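Local coordinates for porin (Rhodobacter blasticus, PDB 3PRN), which forms trimeric outer-membrane channels through which small hydrophilic solutes of up to about 0.6 kDa diffuse passively, at residues M1-Q13 / T25-T38. The protein carries 1 engineered substitution. Sequence-based numbering, arbitrary orientation.
Sequences MISLNGYGRFGLQ and TIISSRLRINIVGT. With MG (magnesium ion), chain B.
Arg9 and Arg30 lay their guanidinium groups one on the other, centres 3.9 Å apart and planes 25° apart, with NH2 of Arg9 over the middle of the Arg30 group. Arg30 NE makes a salt bridge to Asp56, which probably compensates for two positive charges set so close. In its own plane Arg30 NH1 donates to Tyr7 OH at 3.1 Å, which fixes the rotation of the group. Cutting Arg30 back to an alanine would take away the NH1 donor of Tyr7 OH and is likely to leave Asp56 without its positive mate and Arg9 without its stacking partner. Arg32 flanks Tyr7: its CB sits over the ring centre, 4.2 Å from the centroid, and its chain, bent at chi3 (-76°), brings the guanidinium face over Tyr7 OH; Gln54 takes its NE. Further along the same face, Asn34 ND2 gives Asn5 OD1 a nearly straight bond of 3.0 Å, while Asn34 OD1 accepts from Arg52. Toward the other end, Ser28 OG, also hydrogen-bonded to Glu103, binds magnesium at 2.0 Å, with three waters and Asp57 completing the ligands seen.

Behind these polar groups, paired backbone bonds such as Arg32 N to Tyr7 O (2.9 Å) set the register. The opposite face is largely apolar: Leu4 CD2 meets Ile35 CG2 at 4.0 Å, and neighbouring subunits pack on Leu4 and Ile35. This is an antiparallel hairpin of the 16-stranded porin barrel, its arginine-rich side facing the channel and its apolar side turned outward, at least in part against the neighbouring subunits.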
loop_
_atom_site.group_PDB
_atom_site.type_symbol
_atom_site.label_atom_id
_atom_site.label_comp_id
_atom_site.label_asym_id
_atom_site.label_seq_id
_atom_site.Cartn_x
_atom_site.Cartn_y
_atom_site.Cartn_z
ATOM N N MET A 1 -8.894 4.909 -15.918
ATOM C CA MET A 1 -7.416 4.800 -16.103
ATOM C C MET A 1 -6.675 5.058 -14.739
ATOM O O MET A 1 -7.097 5.965 -14.004
ATOM C CB MET A 1 -7.026 5.872 -17.116
ATOM C CG MET A 1 -5.622 5.813 -17.674
ATOM S SD MET A 1 -5.189 7.337 -18.594
ATOM C CE MET A 1 -6.839 7.976 -19.040
ATOM N N ILE A 2 -5.629 4.295 -14.484
ATOM C CA ILE A 2 -4.842 4.437 -13.278
ATOM C C ILE A 2 -3.413 4.767 -13.621
ATOM O O ILE A 2 -2.882 4.059 -14.519
ATOM C CB ILE A 2 -4.920 3.172 -12.401
ATOM C CG1 ILE A 2 -6.283 3.168 -11.700
ATOM C CG2 ILE A 2 -3.870 3.248 -11.271
ATOM C CD1 ILE A 2 -6.551 1.966 -10.835
ATOM N N SER A 3 -2.800 5.839 -13.163
ATOM C CA SER A 3 -1.363 5.995 -13.446
ATOM C C SER A 3 -0.568 6.140 -12.135
ATOM O O SER A 3 -1.101 6.514 -11.081
ATOM C CB SER A 3 -1.011 7.110 -14.394
ATOM O OG SER A 3 -1.863 8.181 -14.223
ATOM N N LEU A 4 0.700 5.729 -12.252
ATOM C CA LEU A 4 1.588 5.774 -11.123
ATOM C C LEU A 4 2.724 6.718 -11.495
ATOM O O LEU A 4 3.245 6.610 -12.615
ATOM C CB LEU A 4 2.153 4.459 -10.671
ATOM C CG LEU A 4 1.368 3.188 -10.400
ATOM C CD1 LEU A 4 2.135 2.412 -9.267
ATOM C CD2 LEU A 4 0.004 3.380 -9.865
ATOM N N ASN A 5 3.153 7.560 -10.576
ATOM C CA ASN A 5 4.333 8.376 -10.801
ATOM C C ASN A 5 5.013 8.600 -9.444
ATOM O O ASN A 5 4.342 8.379 -8.431
ATOM C CB ASN A 5 4.029 9.698 -11.529
ATOM C CG ASN A 5 3.171 10.635 -10.677
ATOM O OD1 ASN A 5 3.689 11.295 -9.777
ATOM N ND2 ASN A 5 1.873 10.729 -10.899
ATOM N N GLY A 6 6.198 9.161 -9.432
ATOM C CA GLY A 6 6.824 9.446 -8.151
ATOM C C GLY A 6 8.260 9.840 -8.326
ATOM O O GLY A 6 8.711 10.119 -9.439
ATOM N N TYR A 7 9.006 9.751 -7.220
ATOM C CA TYR A 7 10.419 10.100 -7.222
ATOM C C TYR A 7 11.123 9.409 -6.059
ATOM O O TYR A 7 10.501 8.966 -5.090
ATOM C CB TYR A 7 10.641 11.602 -7.128
ATOM C CG TYR A 7 10.331 12.343 -5.855
ATOM C CD1 TYR A 7 11.136 12.220 -4.733
ATOM C CD2 TYR A 7 9.212 13.173 -5.803
ATOM C CE1 TYR A 7 10.827 12.921 -3.560
ATOM C CE2 TYR A 7 8.882 13.891 -4.657
ATOM C CZ TYR A 7 9.700 13.756 -3.547
ATOM O OH TYR A 7 9.407 14.466 -2.398
ATOM N N GLY A 8 12.437 9.214 -6.246
ATOM C CA GLY A 8 13.257 8.726 -5.163
ATOM C C GLY A 8 14.349 9.838 -4.975
ATOM O O GLY A 8 14.646 10.571 -5.932
ATOM N N ARG A 9 14.824 9.949 -3.744
ATOM C CA ARG A 9 15.949 10.866 -3.491
ATOM C C ARG A 9 16.778 10.263 -2.370
ATOM O O ARG A 9 16.218 9.659 -1.434
ATOM C CB ARG A 9 15.525 12.294 -3.216
ATOM C CG ARG A 9 14.979 12.532 -1.801
ATOM C CD ARG A 9 14.399 13.949 -1.688
ATOM N NE ARG A 9 13.995 14.184 -0.324
ATOM C CZ ARG A 9 13.166 15.180 0.054
ATOM N NH1 ARG A 9 12.656 16.016 -0.806
ATOM N NH2 ARG A 9 12.918 15.238 1.361
ATOM N N PHE A 10 18.092 10.517 -2.425
ATOM C CA PHE A 10 18.931 10.075 -1.286
ATOM C C PHE A 10 20.189 10.947 -1.247
ATOM O O PHE A 10 20.574 11.474 -2.308
ATOM C CB PHE A 10 19.239 8.571 -1.405
ATOM C CG PHE A 10 20.035 8.157 -2.613
ATOM C CD1 PHE A 10 21.404 8.314 -2.636
ATOM C CD2 PHE A 10 19.434 7.604 -3.735
ATOM C CE1 PHE A 10 22.167 7.963 -3.744
ATOM C CE2 PHE A 10 20.206 7.214 -4.818
ATOM C CZ PHE A 10 21.551 7.392 -4.838
ATOM N N GLY A 11 20.848 11.079 -0.110
ATOM C CA GLY A 11 22.047 11.913 -0.056
ATOM C C GLY A 11 22.436 12.023 1.439
ATOM O O GLY A 11 21.995 11.220 2.273
ATOM N N LEU A 12 23.239 13.027 1.718
ATOM C CA LEU A 12 23.770 13.262 3.045
ATOM C C LEU A 12 23.113 14.537 3.603
ATOM O O LEU A 12 22.946 15.514 2.872
ATOM C CB LEU A 12 25.298 13.495 2.973
ATOM C CG LEU A 12 26.093 12.274 2.499
ATOM C CD1 LEU A 12 27.524 12.702 2.151
ATOM C CD2 LEU A 12 26.100 11.187 3.558
ATOM N N GLN A 13 22.743 14.442 4.863
ATOM C CA GLN A 13 22.101 15.546 5.565
ATOM C C GLN A 13 22.886 15.783 6.876
ATOM O O GLN A 13 22.977 14.894 7.704
ATOM C CB GLN A 13 20.664 15.186 5.904
ATOM C CG GLN A 13 19.889 16.337 6.557
ATOM C CD GLN A 13 18.756 15.780 7.407
ATOM O OE1 GLN A 13 18.975 15.398 8.545
ATOM N NE2 GLN A 13 17.534 15.611 6.859
ATOM N N THR A 25 25.846 13.791 10.818
ATOM C CA THR A 25 25.579 13.513 9.409
ATOM C C THR A 25 24.852 12.190 9.222
ATOM O O THR A 25 25.297 11.146 9.762
ATOM C CB THR A 25 26.918 13.499 8.635
ATOM O OG1 THR A 25 27.475 14.831 8.563
ATOM C CG2 THR A 25 26.705 13.091 7.164
ATOM N N ILE A 26 23.685 12.190 8.570
ATOM C CA ILE A 26 23.036 10.902 8.295
ATOM C C ILE A 26 22.729 10.759 6.775
ATOM O O ILE A 26 22.835 11.736 6.048
ATOM C CB ILE A 26 21.698 10.729 9.038
ATOM C CG1 ILE A 26 20.708 11.791 8.573
ATOM C CG2 ILE A 26 21.919 10.703 10.538
ATOM C CD1 ILE A 26 19.313 11.603 9.111
ATOM N N ILE A 27 22.363 9.559 6.348
ATOM C CA ILE A 27 21.885 9.373 4.960
ATOM C C ILE A 27 20.386 9.548 4.962
ATOM O O ILE A 27 19.655 8.736 5.592
ATOM C CB ILE A 27 22.245 8.015 4.368
ATOM C CG1 ILE A 27 23.788 8.073 4.127
ATOM C CG2 ILE A 27 21.550 7.698 3.050
ATOM C CD1 ILE A 27 24.361 6.678 4.001
ATOM N N SER A 28 19.903 10.635 4.394
ATOM C CA SER A 28 18.479 10.926 4.412
ATOM C C SER A 28 17.915 10.584 3.027
ATOM O O SER A 28 18.452 11.055 2.021
ATOM C CB SER A 28 18.232 12.406 4.724
ATOM O OG SER A 28 16.871 12.741 4.570
ATOM N N SER A 29 16.761 9.922 3.024
ATOM C CA SER A 29 16.199 9.504 1.736
ATOM C C SER A 29 14.690 9.421 1.798
ATOM O O SER A 29 14.103 9.392 2.886
ATOM C CB SER A 29 16.822 8.143 1.360
ATOM O OG SER A 29 16.523 7.198 2.339
ATOM N N ARG A 30 14.079 9.430 0.608
ATOM C CA ARG A 30 12.601 9.432 0.561
ATOM C C ARG A 30 12.164 8.684 -0.708
ATOM O O ARG A 30 12.763 8.868 -1.764
ATOM C CB ARG A 30 12.096 10.876 0.490
ATOM C CG ARG A 30 10.599 10.973 0.105
ATOM C CD ARG A 30 10.104 12.394 0.061
ATOM N NE ARG A 30 10.103 13.028 1.364
ATOM C CZ ARG A 30 9.682 14.295 1.574
ATOM N NH1 ARG A 30 9.225 15.053 0.598
ATOM N NH2 ARG A 30 9.755 14.738 2.820
ATOM N N LEU A 31 11.120 7.884 -0.595
ATOM C CA LEU A 31 10.513 7.290 -1.782
ATOM C C LEU A 31 9.059 7.798 -1.839
ATOM O O LEU A 31 8.349 7.645 -0.803
ATOM C CB LEU A 31 10.568 5.779 -1.753
ATOM C CG LEU A 31 9.676 5.081 -2.804
ATOM C CD1 LEU A 31 10.181 5.449 -4.188
ATOM C CD2 LEU A 31 9.746 3.578 -2.616
ATOM N N ARG A 32 8.634 8.427 -2.926
ATOM C CA ARG A 32 7.255 8.871 -3.026
ATOM C C ARG A 32 6.597 8.208 -4.258
ATOM O O ARG A 32 7.120 8.298 -5.396
ATOM C CB ARG A 32 7.141 10.418 -3.163
ATOM C CG ARG A 32 5.671 10.837 -3.401
ATOM C CD ARG A 32 5.627 12.377 -3.653
ATOM N NE ARG A 32 5.785 13.065 -2.373
ATOM C CZ ARG A 32 5.802 14.386 -2.189
ATOM N NH1 ARG A 32 5.644 15.234 -3.226
ATOM N NH2 ARG A 32 5.961 14.871 -0.952
ATOM N N ILE A 33 5.440 7.558 -4.046
ATOM C CA ILE A 33 4.658 7.020 -5.133
ATOM C C ILE A 33 3.268 7.647 -5.106
ATOM O O ILE A 33 2.604 7.558 -4.066
ATOM C CB ILE A 33 4.499 5.483 -5.025
ATOM C CG1 ILE A 33 5.831 4.757 -5.227
ATOM C CG2 ILE A 33 3.542 4.908 -6.071
ATOM C CD1 ILE A 33 5.878 3.398 -4.539
ATOM N N ASN A 34 2.803 8.196 -6.226
ATOM C CA ASN A 34 1.445 8.737 -6.300
ATOM C C ASN A 34 0.607 7.771 -7.181
ATOM O O ASN A 34 1.067 7.359 -8.277
ATOM C CB ASN A 34 1.437 10.112 -6.959
ATOM C CG ASN A 34 2.231 11.162 -6.184
ATOM O OD1 ASN A 34 1.978 11.391 -4.998
ATOM N ND2 ASN A 34 3.161 11.800 -6.883
ATOM N N ILE A 35 -0.582 7.470 -6.727
ATOM C CA ILE A 35 -1.475 6.591 -7.507
ATOM C C ILE A 35 -2.655 7.498 -7.865
ATOM O O ILE A 35 -3.309 8.024 -6.951
ATOM C CB ILE A 35 -1.940 5.433 -6.625
ATOM C CG1 ILE A 35 -0.687 4.722 -6.083
ATOM C CG2 ILE A 35 -2.875 4.530 -7.403
ATOM C CD1 ILE A 35 -1.098 3.547 -5.230
ATOM N N VAL A 36 -2.871 7.691 -9.155
ATOM C CA VAL A 36 -3.947 8.587 -9.596
ATOM C C VAL A 36 -4.930 7.864 -10.493
ATOM O O VAL A 36 -4.547 7.232 -11.492
ATOM C CB VAL A 36 -3.263 9.727 -10.410
ATOM C CG1 VAL A 36 -4.310 10.730 -10.908
ATOM C CG2 VAL A 36 -2.246 10.421 -9.517
ATOM N N GLY A 37 -6.213 7.867 -10.156
ATOM C CA GLY A 37 -7.240 7.219 -10.984
ATOM C C GLY A 37 -8.030 8.389 -11.629
ATOM O O GLY A 37 -8.386 9.358 -10.921
ATOM N N THR A 38 -8.278 8.336 -12.912
ATOM C CA THR A 38 -9.005 9.398 -13.607
ATOM C C THR A 38 -10.030 8.787 -14.589
ATOM O O THR A 38 -9.813 7.756 -15.174
ATOM C CB THR A 38 -8.125 10.336 -14.468
ATOM O OG1 THR A 38 -7.403 9.558 -15.415
ATOM C CG2 THR A 38 -7.078 11.021 -13.621
HETATM MG MG MG B . 15.314 12.220 5.802
HETATM O O HOH W 1 -4.780 8.384 -14.254
HETATM O O HOH W 2 15.002 12.894 1.860
HETATM O O HOH W 3 13.537 12.089 4.051
HETATM O O HOH W 4 13.296 11.905 7.230
HETATM O O HOH W 5 16.294 12.414 7.874
#